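Local coordinates for periplasmic binding protein (PDB 5GJ3), which probably serves as the periplasmic heme carrier of a bacterial heme-uptake system, here holding two hemes in its cleft, at residues Gly13-Ala21 with Leu241-Arg249; Tyr27-Ala35 with Met44-Arg52. All coordinates share one frame; numbering follows the deposited sequence.

How the contacts relate
Contact 1 is a buried junction between the two lobes, near the centre of the chain, whereas contact 2 lies within one lobe, farther from that centre, and is only partly buried. They meet through helix 13-21 and strand 28-31, successive elements of the same lobe: Thr-16 packs on Val-31, Ile-19 on Val-28, and Gly-13 N probably hydrogen-bonds Ser-34 OG. Chemistry follows position. Across the lobes, contact 1 relies on a carboxylate–guanidinium pair, bridging waters and proline packing; contact 2 relies on main-chain bonds at a sheet edge and an aspartate-gripped turn. Both reach heme, but contact 2 supplies the tyrosine on one iron, while contact 1 lines the cleft beside the porphyrins.

Contact 1: residues Gly13-Ala21 with Leu241-Arg249; sequences GDITEIIFA and LYLLGMGPR. With ZN (zinc ion), chain D.
Helix 13-21 runs past the chain leaving helix 240-244, coming nearest at Asp-14 and Gly-245, whose CA atoms are 5.4 Å apart, with Ile-18 facing Pro-248 a turn later. Glu-17 reaches across on an extended chain, CG anti to the backbone nitrogen (chi1 167°), and Arg-249 receives it side-on. Arg-249 NE reaches Glu-17 OE2 at 2.6 Å and its NH2 reaches OE1 at 2.8 Å, both on the syn side but about 30° out of the carboxylate plane, which is turned 47° from the guanidinium plane. Two waters add to the grip: one joins OE1 to Leu-241 O, the other OE2 to Arg-249 N. Beside the carboxylate, the Pro-248 ring packs against Ile-18, CD lying 3.8 Å from CG1, and its CG meets Ala-21 CB. Asp-14 binds zinc through OD2 at 2.1 Å, alongside Asp-70 and Asp-94; Lys-104 bonds both this oxygen and Gly-245 O. With an alanine at Glu-17, the Arg-249 guanidinium would probably lose its carboxylate mate and be freer to turn, though Tyr-37 still offers a cation-pi contact. This pairing, in a largely buried seam, is consistent with an ion pair joining the two lobes of the periplasmic binding protein fold.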
# COMPACT_ATOMS: atom_id res chain seq x y z
N GLY A 13 -7.70 -4.95 -2.21
CA GLY A 13 -6.84 -4.68 -3.38
C GLY A 13 -5.51 -5.39 -3.45
O GLY A 13 -5.11 -5.83 -4.52
N ASP A 14 -4.80 -5.53 -2.32
CA ASP A 14 -3.52 -6.24 -2.30
C ASP A 14 -3.60 -7.79 -2.49
O ASP A 14 -2.75 -8.43 -3.17
CB ASP A 14 -2.71 -5.87 -1.04
CG ASP A 14 -3.44 -6.15 0.29
OD1 ASP A 14 -4.70 -6.25 0.32
OD2 ASP A 14 -2.75 -6.25 1.34
N ILE A 15 -4.66 -8.39 -1.93
CA ILE A 15 -4.98 -9.81 -2.18
C ILE A 15 -5.31 -10.05 -3.67
O ILE A 15 -4.78 -10.97 -4.30
CB ILE A 15 -6.15 -10.23 -1.29
CG1 ILE A 15 -5.73 -10.01 0.18
CG2 ILE A 15 -6.51 -11.69 -1.58
CD1 ILE A 15 -4.50 -10.81 0.62
N THR A 16 -6.13 -9.18 -4.23
CA THR A 16 -6.45 -9.26 -5.67
C THR A 16 -5.18 -9.22 -6.53
O THR A 16 -4.97 -10.07 -7.39
CB THR A 16 -7.39 -8.11 -6.06
OG1 THR A 16 -8.60 -8.20 -5.31
CG2 THR A 16 -7.68 -8.08 -7.59
N GLU A 17 -4.30 -8.26 -6.25
CA GLU A 17 -3.04 -8.12 -6.99
C GLU A 17 -2.24 -9.40 -6.90
O GLU A 17 -1.62 -9.84 -7.87
CB GLU A 17 -2.23 -6.95 -6.43
CG GLU A 17 -0.80 -6.92 -6.93
CD GLU A 17 -0.09 -5.58 -6.70
OE1 GLU A 17 -0.70 -4.57 -6.26
OE2 GLU A 17 1.10 -5.52 -7.00
N ILE A 18 -2.26 -10.02 -5.73
CA ILE A 18 -1.47 -11.21 -5.51
C ILE A 18 -2.12 -12.38 -6.33
O ILE A 18 -1.41 -13.21 -6.87
CB ILE A 18 -1.44 -11.60 -4.00
CG1 ILE A 18 -0.47 -10.68 -3.22
CG2 ILE A 18 -1.02 -13.07 -3.87
CD1 ILE A 18 -0.65 -10.81 -1.71
N ILE A 19 -3.45 -12.47 -6.41
CA ILE A 19 -4.10 -13.57 -7.16
C ILE A 19 -3.65 -13.46 -8.63
O ILE A 19 -3.30 -14.48 -9.27
CB ILE A 19 -5.64 -13.52 -7.06
CG1 ILE A 19 -6.10 -13.83 -5.60
CG2 ILE A 19 -6.33 -14.50 -8.03
CD1 ILE A 19 -7.51 -13.29 -5.31
N PHE A 20 -3.71 -12.22 -9.17
CA PHE A 20 -3.29 -11.98 -10.57
C PHE A 20 -1.79 -12.27 -10.75
O PHE A 20 -1.42 -12.90 -11.72
CB PHE A 20 -3.66 -10.54 -11.02
CG PHE A 20 -5.11 -10.40 -11.48
CD1 PHE A 20 -5.46 -10.62 -12.81
CD2 PHE A 20 -6.10 -10.02 -10.59
CE1 PHE A 20 -6.77 -10.51 -13.23
CE2 PHE A 20 -7.42 -9.90 -11.00
CZ PHE A 20 -7.76 -10.16 -12.32
N ALA A 21 -0.94 -11.92 -9.78
CA ALA A 21 0.50 -12.21 -9.88
C ALA A 21 0.82 -13.67 -9.85
O ALA A 21 1.89 -14.13 -10.37
CB ALA A 21 1.28 -11.46 -8.79
N LEU A 241 -1.74 1.81 -3.93
CA LEU A 241 -1.58 0.36 -3.78
C LEU A 241 -0.07 -0.04 -3.94
O LEU A 241 0.44 -0.92 -3.26
CB LEU A 241 -2.48 -0.40 -4.80
CG LEU A 241 -2.62 -1.92 -4.69
CD1 LEU A 241 -2.99 -2.42 -3.28
CD2 LEU A 241 -3.63 -2.44 -5.72
N TYR A 242 0.62 0.63 -4.85
CA TYR A 242 2.01 0.37 -5.11
C TYR A 242 2.87 0.71 -3.90
O TYR A 242 3.70 -0.09 -3.48
CB TYR A 242 2.45 1.25 -6.26
CG TYR A 242 3.90 1.08 -6.73
CD1 TYR A 242 4.38 -0.16 -7.17
CD2 TYR A 242 4.76 2.17 -6.78
CE1 TYR A 242 5.68 -0.30 -7.64
CE2 TYR A 242 6.08 2.06 -7.26
CZ TYR A 242 6.53 0.81 -7.68
OH TYR A 242 7.81 0.66 -8.13
N LEU A 243 2.71 1.91 -3.36
CA LEU A 243 3.50 2.28 -2.17
C LEU A 243 3.14 1.49 -0.89
O LEU A 243 4.03 1.07 -0.16
CB LEU A 243 3.38 3.77 -1.90
CG LEU A 243 4.04 4.30 -0.63
CD1 LEU A 243 5.56 4.16 -0.68
CD2 LEU A 243 3.62 5.76 -0.40
N LEU A 244 1.85 1.30 -0.65
CA LEU A 244 1.34 0.89 0.66
C LEU A 244 0.73 -0.52 0.74
O LEU A 244 0.48 -1.02 1.86
CB LEU A 244 0.31 1.92 1.14
CG LEU A 244 0.84 3.34 1.32
CD1 LEU A 244 -0.36 4.20 1.69
CD2 LEU A 244 1.87 3.40 2.45
N GLY A 245 0.51 -1.16 -0.41
CA GLY A 245 -0.03 -2.55 -0.47
C GLY A 245 0.75 -3.70 0.18
O GLY A 245 0.13 -4.72 0.55
N MET A 246 2.07 -3.58 0.35
CA MET A 246 2.83 -4.69 0.95
C MET A 246 2.56 -6.01 0.20
O MET A 246 2.24 -7.06 0.77
CB MET A 246 2.58 -4.80 2.46
CG MET A 246 3.24 -3.64 3.23
SD MET A 246 5.06 -3.59 3.07
CE MET A 246 5.40 -2.51 4.47
N GLY A 247 2.66 -5.90 -1.12
CA GLY A 247 2.33 -7.00 -1.99
C GLY A 247 3.51 -7.34 -2.86
O GLY A 247 4.64 -7.09 -2.46
N PRO A 248 3.25 -7.93 -4.05
CA PRO A 248 4.33 -8.44 -4.87
C PRO A 248 5.27 -7.34 -5.41
O PRO A 248 6.43 -7.65 -5.74
CB PRO A 248 3.60 -9.12 -6.05
CG PRO A 248 2.21 -9.40 -5.54
CD PRO A 248 1.93 -8.18 -4.67
N ARG A 249 4.80 -6.09 -5.48
CA ARG A 249 5.61 -4.97 -5.96
C ARG A 249 6.39 -4.21 -4.89
O ARG A 249 6.97 -3.15 -5.17
CB ARG A 249 4.75 -4.01 -6.81
CG ARG A 249 4.32 -4.66 -8.15
CD ARG A 249 3.44 -3.67 -8.92
NE ARG A 249 2.20 -3.42 -8.17
CZ ARG A 249 1.41 -2.36 -8.28
NH1 ARG A 249 1.71 -1.35 -9.07
NH2 ARG A 249 0.34 -2.27 -7.52
ZN ZN D . -4.03 -5.89 3.00
O HOH W 1 -5.60 -4.74 2.92
O HOH W 2 2.58 -4.75 -4.33
O HOH W 3 0.45 -3.88 -3.85

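Contact 2: residues Tyr27-Ala35 with Met44-Arg52; sequences YVVGVDSSA and MLPNIGYQR. With HEM (protoporphyrin IX containing Fe), chain B.
Asp-32 OD2 is gripped from both segments: Ser-34 N and Ser-34 OG each donate at 2.8 Å, and Gln-51 N adds a weak bond from across the contact. The Ser-34 N bond makes an Asx turn, laid over a type I turn from Asp-32 to Ala-35, following the edge strand 28-31 of the lobe's parallel sheet. The serine hydroxyl uses the syn lone pair, whereas the amide comes from above the carboxylate plane. Before the turn, residues 44-52 add a single parallel bridge outside strand 28-31: Val-31 N donates to Pro-46 O at 3.0 Å, nearly straight (173°), and Ile-48 N returns a bond to Val-31 O. Ser-33 N reaches Gly-49 O. Leu-45 CD1 touches both Val-28 CG1 and Val-31 CG1, each at 4.0 Å, its chain crossing both at about a right angle. The hydrogen bonds probably help to position the heme-binding residues that follow. With CG anti to the main-chain nitrogen (chi1 177°), the Tyr-50 ring extends to the heme, where its OH atom binds iron at 1.9 Å. Gln-51, its OE1 held by Asn-12, sends NE2 to that oxygen, and HEM C3C lies 3.3 Å above the Arg-52 guanidinium plane, offset toward its rim.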
# COMPACT_ATOMS: atom_id res chain seq x y z
N TYR A 27 -9.90 -16.44 -12.65
CA TYR A 27 -10.93 -16.98 -11.74
C TYR A 27 -11.57 -15.97 -10.84
O TYR A 27 -12.47 -16.35 -10.07
CB TYR A 27 -10.40 -18.12 -10.90
CG TYR A 27 -9.79 -19.18 -11.78
CD1 TYR A 27 -10.61 -20.02 -12.57
CD2 TYR A 27 -8.41 -19.33 -11.85
CE1 TYR A 27 -10.03 -20.99 -13.41
CE2 TYR A 27 -7.82 -20.28 -12.69
CZ TYR A 27 -8.62 -21.11 -13.46
OH TYR A 27 -7.99 -22.03 -14.28
N VAL A 28 -11.17 -14.71 -10.94
CA VAL A 28 -11.70 -13.69 -10.03
C VAL A 28 -13.00 -13.17 -10.65
O VAL A 28 -13.01 -12.75 -11.79
CB VAL A 28 -10.71 -12.52 -9.71
CG1 VAL A 28 -11.38 -11.47 -8.82
CG2 VAL A 28 -9.39 -13.03 -9.11
N VAL A 29 -14.09 -13.17 -9.89
CA VAL A 29 -15.38 -12.71 -10.37
C VAL A 29 -15.88 -11.42 -9.73
O VAL A 29 -16.88 -10.82 -10.18
CB VAL A 29 -16.51 -13.80 -10.26
CG1 VAL A 29 -16.14 -15.08 -11.01
CG2 VAL A 29 -16.92 -14.10 -8.80
N GLY A 30 -15.18 -10.94 -8.69
CA GLY A 30 -15.64 -9.73 -7.99
C GLY A 30 -14.49 -9.18 -7.19
O GLY A 30 -13.69 -9.96 -6.65
N VAL A 31 -14.39 -7.85 -7.16
CA VAL A 31 -13.30 -7.17 -6.41
C VAL A 31 -13.82 -5.96 -5.65
O VAL A 31 -14.89 -5.44 -5.96
CB VAL A 31 -12.16 -6.68 -7.34
CG1 VAL A 31 -11.43 -7.87 -7.94
CG2 VAL A 31 -12.68 -5.68 -8.40
N ASP A 32 -13.04 -5.50 -4.67
CA ASP A 32 -13.41 -4.29 -3.95
C ASP A 32 -12.84 -3.03 -4.67
O ASP A 32 -11.96 -3.15 -5.56
CB ASP A 32 -12.92 -4.36 -2.49
CG ASP A 32 -11.51 -3.77 -2.33
OD1 ASP A 32 -10.52 -4.46 -2.70
OD2 ASP A 32 -11.40 -2.60 -1.86
N SER A 33 -13.37 -1.85 -4.29
CA SER A 33 -12.94 -0.49 -4.79
C SER A 33 -11.45 -0.22 -4.80
O SER A 33 -10.97 0.54 -5.63
CB SER A 33 -13.52 0.61 -3.89
OG SER A 33 -14.90 0.63 -4.02
N SER A 34 -10.72 -0.78 -3.84
CA SER A 34 -9.27 -0.51 -3.78
C SER A 34 -8.47 -1.41 -4.74
O SER A 34 -7.24 -1.34 -4.77
CB SER A 34 -8.74 -0.67 -2.34
OG SER A 34 -8.68 -2.06 -2.01
N ALA A 35 -9.13 -2.29 -5.47
CA ALA A 35 -8.40 -3.23 -6.31
C ALA A 35 -8.11 -2.59 -7.66
O ALA A 35 -8.86 -2.79 -8.61
CB ALA A 35 -9.17 -4.57 -6.50
N MET A 44 -12.71 -4.24 -15.35
CA MET A 44 -13.80 -5.00 -15.97
C MET A 44 -14.64 -5.83 -14.99
O MET A 44 -15.56 -6.52 -15.40
CB MET A 44 -13.24 -5.92 -17.05
CG MET A 44 -12.36 -5.19 -18.07
SD MET A 44 -13.20 -4.00 -19.15
CE MET A 44 -14.26 -2.95 -18.14
N LEU A 45 -14.34 -5.79 -13.69
CA LEU A 45 -15.00 -6.78 -12.81
C LEU A 45 -16.06 -6.17 -11.92
O LEU A 45 -15.98 -5.01 -11.58
CB LEU A 45 -13.94 -7.52 -11.98
CG LEU A 45 -12.99 -8.47 -12.70
CD1 LEU A 45 -11.82 -8.85 -11.80
CD2 LEU A 45 -13.71 -9.72 -13.16
N PRO A 46 -17.05 -6.96 -11.52
CA PRO A 46 -18.06 -6.39 -10.63
C PRO A 46 -17.44 -5.84 -9.30
O PRO A 46 -16.42 -6.37 -8.79
CB PRO A 46 -19.00 -7.58 -10.36
CG PRO A 46 -18.78 -8.53 -11.49
CD PRO A 46 -17.42 -8.28 -12.07
N ASN A 47 -18.06 -4.80 -8.77
CA ASN A 47 -17.59 -4.12 -7.57
C ASN A 47 -18.40 -4.67 -6.44
O ASN A 47 -19.61 -4.76 -6.56
CB ASN A 47 -17.88 -2.60 -7.65
CG ASN A 47 -17.61 -1.89 -6.33
OD1 ASN A 47 -16.56 -2.08 -5.73
ND2 ASN A 47 -18.57 -1.08 -5.86
N ILE A 48 -17.75 -4.98 -5.32
CA ILE A 48 -18.47 -5.49 -4.15
C ILE A 48 -18.44 -4.45 -3.00
O ILE A 48 -18.91 -4.73 -1.89
CB ILE A 48 -17.85 -6.85 -3.67
CG1 ILE A 48 -16.39 -6.58 -3.20
CG2 ILE A 48 -17.86 -7.86 -4.85
CD1 ILE A 48 -15.67 -7.78 -2.55
N GLY A 49 -17.93 -3.25 -3.28
CA GLY A 49 -17.94 -2.18 -2.26
C GLY A 49 -16.49 -1.91 -1.86
O GLY A 49 -15.59 -2.57 -2.38
N TYR A 50 -16.26 -0.95 -0.96
CA TYR A 50 -14.89 -0.71 -0.45
C TYR A 50 -14.47 -1.83 0.58
O TYR A 50 -15.31 -2.32 1.31
CB TYR A 50 -14.76 0.71 0.15
CG TYR A 50 -13.39 0.99 0.75
CD1 TYR A 50 -12.23 0.91 -0.03
CD2 TYR A 50 -13.25 1.25 2.11
CE1 TYR A 50 -10.96 1.09 0.53
CE2 TYR A 50 -11.98 1.46 2.70
CZ TYR A 50 -10.85 1.37 1.90
OH TYR A 50 -9.60 1.55 2.49
N GLN A 51 -13.20 -2.22 0.59
CA GLN A 51 -12.69 -3.30 1.50
C GLN A 51 -13.16 -3.26 2.96
O GLN A 51 -13.35 -4.32 3.55
CB GLN A 51 -11.15 -3.42 1.44
CG GLN A 51 -10.38 -2.22 2.04
CD GLN A 51 -8.91 -2.25 1.66
OE1 GLN A 51 -8.31 -3.33 1.43
NE2 GLN A 51 -8.31 -1.06 1.58
N ARG A 52 -13.36 -2.06 3.53
CA ARG A 52 -13.81 -1.91 4.93
C ARG A 52 -15.30 -1.66 5.02
O ARG A 52 -15.84 -1.51 6.10
CB ARG A 52 -13.12 -0.69 5.57
CG ARG A 52 -11.60 -0.82 5.64
CD ARG A 52 -11.00 0.25 6.56
NE ARG A 52 -9.69 -0.14 7.10
CZ ARG A 52 -8.58 -0.32 6.37
NH1 ARG A 52 -8.58 -0.18 5.04
NH2 ARG A 52 -7.44 -0.64 6.97
CHA HEM B . -11.47 4.88 1.94
CHB HEM B . -8.11 2.83 -0.92
CHC HEM B . -5.66 1.83 3.19
CHD HEM B . -9.31 3.41 5.98
C1A HEM B . -10.76 4.45 0.85
C2A HEM B . -11.23 4.57 -0.48
C3A HEM B . -10.33 3.98 -1.31
C4A HEM B . -9.26 3.51 -0.49
CMA HEM B . -10.44 3.86 -2.84
CAA HEM B . -12.56 5.21 -0.84
CBA HEM B . -13.66 4.18 -0.48
CGA HEM B . -15.04 4.79 -0.32
O1A HEM B . -15.15 6.01 -0.17
O2A HEM B . -16.08 4.09 -0.29
C1B HEM B . -7.10 2.40 -0.02
C2B HEM B . -5.85 1.83 -0.40
C3B HEM B . -5.14 1.57 0.75
C4B HEM B . -6.03 1.98 1.85
CMB HEM B . -5.35 1.60 -1.82
CAB HEM B . -3.80 0.98 0.95
CBB HEM B . -3.26 0.16 0.02
C1C HEM B . -6.37 2.20 4.31
C2C HEM B . -5.89 2.22 5.63
C3C HEM B . -6.95 2.67 6.44
C4C HEM B . -8.06 2.96 5.57
CMC HEM B . -4.49 1.78 6.03
CAC HEM B . -6.98 2.85 7.92
CBC HEM B . -5.91 2.67 8.69
C1D HEM B . -10.16 3.97 5.04
C2D HEM B . -11.40 4.65 5.48
C3D HEM B . -12.00 5.07 4.36
C4D HEM B . -11.13 4.63 3.25
CMD HEM B . -11.87 4.86 6.91
CAD HEM B . -13.33 5.80 4.26
CBD HEM B . -14.36 4.70 3.78
CGD HEM B . -15.03 3.87 4.87
O1D HEM B . -15.10 4.30 6.04
O2D HEM B . -15.56 2.75 4.63
NA HEM B . -9.60 3.74 0.84
NB HEM B . -7.17 2.42 1.31
NC HEM B . -7.68 2.64 4.28
ND HEM B . -10.04 3.93 3.67
FE HEM B . -8.68 3.17 2.53